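Local atomic coordinates of mannan endo-1,6-alpha-mannosidase (PDB entry 6RY0), a protein that probably cleaves alpha-1,6-mannosidic linkages as a family 76 glycoside hydrolase, and is linked to the transfer of GPI-anchored glycoproteins into the fungal cell wall. Residues L291-V304 with T341-A355. Numbering follows the deposited sequence.
Sequences LTGILRDFFKDGVV and TKDRILPVLRTSAEA
Thr341 and Leu291 meet where two nearly parallel helices come together in the (alpha/alpha)6 barrel fold characteristic of glycoside hydrolase family 76, a worked example of a helix packing first on another helix and then on the beta hairpin that follows it. The axes of 291-298 and 342-355 run at 24°, 11.4 Å apart at closest approach. Thr341 offers its methyl CG2 to Leu291 CD2, while its hydroxyl bonds to the carbonyl of Ala338. Arg344 then reaches across to the first helix. Its chain bends at chi3 (69°) and lays the guanidinium flat over Leu291, whose CG sits above the centre of the group. From its rim, NH2 gives a nearly straight, in-plane bond to Thr292 OG1 (2.8 Å), a hydroxyl also bonded to Asp288 O one turn back. Ile345 CG1 packs on Leu291 CD1 at 3.8 Å; Ile345 also touches Thr335 of helix 323-337, whose Met331 touches this leucine. Further along, Val348 CG1, in one of two conformers, lies against Leu295 CD2 (4.1 Å). At Phe299 the partner changes from helix to hairpin, whose strands 299-300 and 303-304 are joined by a type I' turn. Leu349 CD2 comes obliquely to Phe299 CZ at 4.0 Å. Thr351 places OG1 2.7 Å from Gly302 O and also near Val348 O, so its one proton has two possible acceptors. Ser352 CB lies at the edge of the Phe299 ring. With Ser352 OG anti to the backbone N (chi1 -175°), the buried hydroxyl meets His328 NE2 in a hydrogen bond and accepts another from Val304 N (3.0 Å), the N-H pointing almost straight at the oxygen. Ala355 CB rests 3.7 Å from both Val303 CG1 and Val303 CG2.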
loop_
_atom_site.group_PDB
_atom_site.type_symbol
_atom_site.label_atom_id
_atom_site.label_comp_id
_atom_site.label_asym_id
_atom_site.label_seq_id
_atom_site.Cartn_x
_atom_site.Cartn_y
_atom_site.Cartn_z
ATOM N N LEU A 291 -9.884 -8.540 -10.919
ATOM C CA LEU A 291 -8.772 -8.554 -11.869
ATOM C C LEU A 291 -9.234 -8.157 -13.266
ATOM O O LEU A 291 -8.583 -7.363 -13.951
ATOM C CB LEU A 291 -8.131 -9.924 -11.868
ATOM C CG LEU A 291 -6.942 -10.112 -12.816
ATOM C CD1 LEU A 291 -5.865 -9.035 -12.644
ATOM C CD2 LEU A 291 -6.362 -11.504 -12.655
ATOM N N THR A 292 -10.360 -8.704 -13.713
ATOM C CA THR A 292 -10.904 -8.317 -15.008
ATOM C C THR A 292 -11.092 -6.805 -15.072
ATOM O O THR A 292 -10.709 -6.155 -16.044
ATOM C CB THR A 292 -12.213 -9.049 -15.290
ATOM O OG1 THR A 292 -11.925 -10.448 -15.369
ATOM C CG2 THR A 292 -12.902 -8.596 -16.555
ATOM N N GLY A 293 -11.675 -6.239 -14.024
ATOM C CA GLY A 293 -11.889 -4.811 -13.991
ATOM C C GLY A 293 -10.587 -4.021 -14.046
ATOM O O GLY A 293 -10.506 -3.014 -14.770
ATOM N N ILE A 294 -9.591 -4.444 -13.287
ATOM C CA ILE A 294 -8.322 -3.724 -13.263
ATOM C C ILE A 294 -7.646 -3.724 -14.618
ATOM O O ILE A 294 -7.139 -2.690 -15.086
ATOM C CB ILE A 294 -7.420 -4.333 -12.190
ATOM C CG1 ILE A 294 -7.915 -3.973 -10.802
ATOM C CG2 ILE A 294 -5.965 -3.936 -12.381
ATOM C CD1 ILE A 294 -7.381 -4.877 -9.694
ATOM N N LEU A 295 -7.621 -4.883 -15.255
ATOM C CA LEU A 295 -6.982 -4.996 -16.551
ATOM C C LEU A 295 -7.704 -4.142 -17.583
ATOM O O LEU A 295 -7.073 -3.537 -18.443
ATOM C CB LEU A 295 -6.907 -6.457 -17.005
ATOM C CG LEU A 295 -6.002 -7.322 -16.152
ATOM C CD1 LEU A 295 -6.201 -8.780 -16.480
ATOM C CD2 LEU A 295 -4.534 -6.937 -16.249
ATOM N N ARG A 296 -9.025 -4.080 -17.493
ATOM C CA ARG A 296 -9.827 -3.263 -18.389
ATOM C C ARG A 296 -9.618 -1.773 -18.166
ATOM O O ARG A 296 -9.561 -0.986 -19.111
ATOM C CB ARG A 296 -11.298 -3.644 -18.154
ATOM C CG ARG A 296 -12.324 -2.835 -18.913
ATOM C CD ARG A 296 -13.725 -3.091 -18.391
ATOM N NE ARG A 296 -13.840 -2.552 -17.032
ATOM C CZ ARG A 296 -14.499 -3.089 -16.011
ATOM N NH1 ARG A 296 -15.184 -4.220 -16.154
ATOM N NH2 ARG A 296 -14.465 -2.495 -14.830
ATOM N N ASP A 297 -9.570 -1.384 -16.901
ATOM C CA ASP A 297 -9.628 0.026 -16.560
ATOM C C ASP A 297 -8.279 0.718 -16.445
ATOM O O ASP A 297 -8.162 1.893 -16.831
ATOM C CB ASP A 297 -10.383 0.209 -15.234
ATOM C CG ASP A 297 -11.847 -0.196 -15.312
ATOM O OD1 ASP A 297 -12.411 -0.150 -16.437
ATOM O OD2 ASP A 297 -12.433 -0.507 -14.251
ATOM N N PHE A 298 -7.288 0.035 -15.886
ATOM C CA PHE A 298 -6.034 0.708 -15.534
ATOM C C PHE A 298 -4.875 0.388 -16.440
ATOM O O PHE A 298 -3.868 1.070 -16.371
ATOM C CB PHE A 298 -5.631 0.406 -14.081
ATOM C CG PHE A 298 -6.599 0.992 -13.100
ATOM C CD1 PHE A 298 -6.637 2.353 -12.895
ATOM C CD2 PHE A 298 -7.498 0.186 -12.433
ATOM C CE1 PHE A 298 -7.556 2.905 -12.019
ATOM C CE2 PHE A 298 -8.410 0.718 -11.569
ATOM C CZ PHE A 298 -8.451 2.089 -11.378
ATOM N N PHE A 299 -4.971 -0.626 -17.283
ATOM C CA PHE A 299 -3.868 -0.970 -18.167
ATOM C C PHE A 299 -4.233 -0.549 -19.566
ATOM O O PHE A 299 -5.246 -0.951 -20.125
ATOM C CB PHE A 299 -3.521 -2.455 -18.052
ATOM C CG PHE A 299 -2.797 -2.757 -16.771
ATOM C CD1 PHE A 299 -3.482 -2.966 -15.590
ATOM C CD2 PHE A 299 -1.415 -2.776 -16.723
ATOM C CE1 PHE A 299 -2.806 -3.223 -14.399
ATOM C CE2 PHE A 299 -0.742 -3.020 -15.547
ATOM C CZ PHE A 299 -1.423 -3.237 -14.384
ATOM N N LYS A 300 -3.409 0.326 -20.137
ATOM C CA LYS A 300 -3.630 0.901 -21.454
ATOM C C LYS A 300 -2.475 0.477 -22.331
ATOM O O LYS A 300 -1.328 0.831 -22.086
ATOM C CB LYS A 300 -3.702 2.408 -21.326
ATOM C CG LYS A 300 -4.975 2.743 -20.571
ATOM C CD LYS A 300 -5.422 4.152 -20.607
ATOM C CE LYS A 300 -6.604 4.379 -19.731
ATOM N NZ LYS A 300 -7.824 3.700 -20.262
ATOM N N ASP A 301 -2.779 -0.337 -23.336
ATOM C CA ASP A 301 -1.729 -0.938 -24.137
ATOM C C ASP A 301 -0.635 -1.541 -23.256
ATOM O O ASP A 301 0.552 -1.366 -23.534
ATOM C CB ASP A 301 -1.131 0.087 -25.137
ATOM C CG ASP A 301 -2.219 0.864 -25.974
ATOM O OD1 ASP A 301 -3.195 0.240 -26.426
ATOM O OD2 ASP A 301 -2.107 2.096 -26.221
ATOM N N GLY A 302 -1.038 -2.216 -22.179
ATOM C CA GLY A 302 -0.090 -2.914 -21.360
ATOM C C GLY A 302 0.609 -2.074 -20.291
ATOM O O GLY A 302 1.526 -2.591 -19.666
ATOM N N VAL A 303 0.173 -0.839 -20.046
ATOM C CA VAL A 303 0.865 0.037 -19.123
ATOM C C VAL A 303 -0.118 0.576 -18.102
ATOM O O VAL A 303 -1.197 1.077 -18.462
ATOM C CB VAL A 303 1.535 1.190 -19.878
ATOM C CG1 VAL A 303 2.341 2.037 -18.892
ATOM C CG2 VAL A 303 2.432 0.642 -21.004
ATOM N N VAL A 304 0.242 0.520 -16.824
ATOM C CA VAL A 304 -0.633 1.060 -15.791
ATOM C C VAL A 304 -0.794 2.580 -15.976
ATOM O O VAL A 304 0.162 3.292 -16.301
ATOM C CB VAL A 304 -0.079 0.726 -14.401
ATOM C CG1 VAL A 304 1.244 1.401 -14.181
ATOM C CG2 VAL A 304 -1.089 1.047 -13.317
ATOM N N THR A 341 -3.969 -16.803 -11.453
ATOM C CA THR A 341 -3.938 -15.486 -12.070
ATOM C C THR A 341 -2.626 -15.168 -12.778
ATOM O O THR A 341 -2.529 -14.116 -13.407
ATOM C CB THR A 341 -4.166 -14.371 -11.036
ATOM O OG1 THR A 341 -3.063 -14.304 -10.134
ATOM C CG2 THR A 341 -5.479 -14.537 -10.304
ATOM N N LYS A 342 -1.618 -16.027 -12.643
ATOM C CA LYS A 342 -0.268 -15.657 -13.031
ATOM C C LYS A 342 -0.174 -15.191 -14.483
ATOM O O LYS A 342 0.446 -14.166 -14.784
ATOM C CB LYS A 342 0.680 -16.813 -12.722
ATOM C CG LYS A 342 2.106 -16.543 -13.035
ATOM C CD LYS A 342 2.992 -17.771 -12.776
ATOM C CE LYS A 342 4.251 -17.794 -13.666
ATOM N NZ LYS A 342 3.897 -17.976 -15.122
ATOM N N ASP A 343 -0.765 -15.940 -15.404
ATOM C CA ASP A 343 -0.611 -15.607 -16.812
ATOM C C ASP A 343 -1.445 -14.407 -17.245
ATOM O O ASP A 343 -1.165 -13.819 -18.279
ATOM C CB ASP A 343 -0.941 -16.813 -17.694
ATOM C CG ASP A 343 0.056 -17.962 -17.535
ATOM O OD1 ASP A 343 1.184 -17.745 -17.040
ATOM O OD2 ASP A 343 -0.286 -19.079 -17.944
ATOM N N ARG A 344 -2.434 -14.007 -16.446
ATOM C CA ARG A 344 -3.166 -12.783 -16.700
ATOM C C ARG A 344 -2.380 -11.552 -16.224
ATOM O O ARG A 344 -2.577 -10.466 -16.744
ATOM C CB ARG A 344 -4.529 -12.776 -16.010
ATOM C CG ARG A 344 -5.463 -13.887 -16.487
ATOM C CD ARG A 344 -6.811 -13.788 -15.795
ATOM N NE ARG A 344 -7.535 -12.620 -16.252
ATOM C CZ ARG A 344 -8.699 -12.213 -15.726
ATOM N NH1 ARG A 344 -9.196 -12.778 -14.640
ATOM N NH2 ARG A 344 -9.356 -11.212 -16.290
ATOM N N ILE A 345 -1.540 -11.716 -15.222
ATOM C CA ILE A 345 -0.927 -10.600 -14.540
ATOM C C ILE A 345 0.531 -10.381 -14.987
ATOM O O ILE A 345 0.906 -9.257 -15.316
ATOM C CB ILE A 345 -0.994 -10.773 -13.001
ATOM C CG1 ILE A 345 -2.465 -10.634 -12.553
ATOM C CG2 ILE A 345 -0.075 -9.764 -12.298
ATOM C CD1 ILE A 345 -2.668 -10.907 -11.063
ATOM N N LEU A 346 1.379 -11.405 -14.928
ATOM C CA LEU A 346 2.808 -11.161 -15.127
ATOM C C LEU A 346 3.142 -10.528 -16.468
ATOM O O LEU A 346 3.972 -9.629 -16.504
ATOM C CB LEU A 346 3.654 -12.402 -14.863
ATOM C CG LEU A 346 3.603 -12.913 -13.423
ATOM C CD1 LEU A 346 4.586 -14.058 -13.250
ATOM C CD2 LEU A 346 3.890 -11.853 -12.384
ATOM N N PRO A 347 2.519 -10.942 -17.588
ATOM C CA PRO A 347 2.892 -10.305 -18.868
ATOM C C PRO A 347 2.548 -8.831 -18.918
ATOM O O PRO A 347 3.248 -8.045 -19.574
ATOM C CB PRO A 347 2.106 -11.121 -19.900
ATOM C CG PRO A 347 1.900 -12.437 -19.236
ATOM C CD PRO A 347 1.657 -12.113 -17.792
ATOM N N VAL A 348 1.460 -8.421 -18.254
ATOM C CA VAL A 348 1.035 -7.042 -18.249
ATOM C C VAL A 348 1.922 -6.201 -17.304
ATOM O O VAL A 348 2.293 -5.067 -17.605
ATOM C CB VAL A 348 -0.462 -7.034 -17.859
ATOM C CG1 VAL A 348 -0.989 -5.651 -17.806
ATOM C CG2 VAL A 348 -1.284 -7.931 -18.827
ATOM N N LEU A 349 2.295 -6.767 -16.155
ATOM C CA LEU A 349 3.260 -6.068 -15.317
ATOM C C LEU A 349 4.579 -5.892 -16.068
ATOM O O LEU A 349 5.259 -4.873 -15.894
ATOM C CB LEU A 349 3.471 -6.752 -13.979
ATOM C CG LEU A 349 2.231 -6.855 -13.091
ATOM C CD1 LEU A 349 2.617 -7.452 -11.754
ATOM C CD2 LEU A 349 1.518 -5.512 -12.933
ATOM N N ARG A 350 4.960 -6.869 -16.870
ATOM C CA ARG A 350 6.193 -6.724 -17.628
ATOM C C ARG A 350 6.115 -5.565 -18.620
ATOM O O ARG A 350 7.055 -4.755 -18.688
ATOM C CB ARG A 350 6.520 -8.036 -18.347
ATOM C CG ARG A 350 7.611 -7.954 -19.367
ATOM C CD ARG A 350 8.940 -7.803 -18.703
ATOM N NE ARG A 350 9.938 -7.407 -19.698
ATOM C CZ ARG A 350 11.232 -7.410 -19.470
ATOM N NH1 ARG A 350 11.688 -7.877 -18.301
ATOM N NH2 ARG A 350 12.048 -6.945 -20.401
ATOM N N THR A 351 5.057 -5.474 -19.427
ATOM C CA THR A 351 4.977 -4.366 -20.354
ATOM C C THR A 351 4.883 -3.023 -19.621
ATOM O O THR A 351 5.401 -2.004 -20.082
ATOM C CB THR A 351 3.835 -4.519 -21.373
ATOM O OG1 THR A 351 2.622 -4.856 -20.690
ATOM C CG2 THR A 351 4.161 -5.638 -22.351
ATOM N N SER A 352 4.232 -3.004 -18.460
ATOM C CA SER A 352 4.095 -1.770 -17.706
ATOM C C SER A 352 5.464 -1.351 -17.160
ATOM O O SER A 352 5.823 -0.165 -17.233
ATOM C CB SER A 352 3.042 -1.965 -16.618
ATOM O OG SER A 352 2.780 -0.789 -15.911
ATOM N N ALA A 353 6.240 -2.291 -16.612
ATOM C CA ALA A 353 7.567 -1.996 -16.120
ATOM C C ALA A 353 8.525 -1.599 -17.266
ATOM O O ALA A 353 9.388 -0.762 -17.053
ATOM C CB ALA A 353 8.149 -3.173 -15.371
ATOM N N GLU A 354 8.369 -2.189 -18.446
ATOM C CA GLU A 354 9.155 -1.747 -19.594
ATOM C C GLU A 354 8.905 -0.290 -19.865
ATOM O O GLU A 354 9.844 0.458 -20.139
ATOM C CB GLU A 354 8.830 -2.578 -20.838
ATOM C CG GLU A 354 9.347 -3.967 -20.794
ATOM C CD GLU A 354 8.990 -4.806 -21.998
ATOM O OE1 GLU A 354 8.315 -4.292 -22.920
ATOM O OE2 GLU A 354 9.384 -5.994 -22.029
ATOM N N ALA A 355 7.654 0.141 -19.827
ATOM C CA ALA A 355 7.337 1.540 -20.052
ATOM C C ALA A 355 7.900 2.400 -18.934
ATOM O O ALA A 355 8.422 3.502 -19.167
ATOM C CB ALA A 355 5.840 1.717 -20.197
#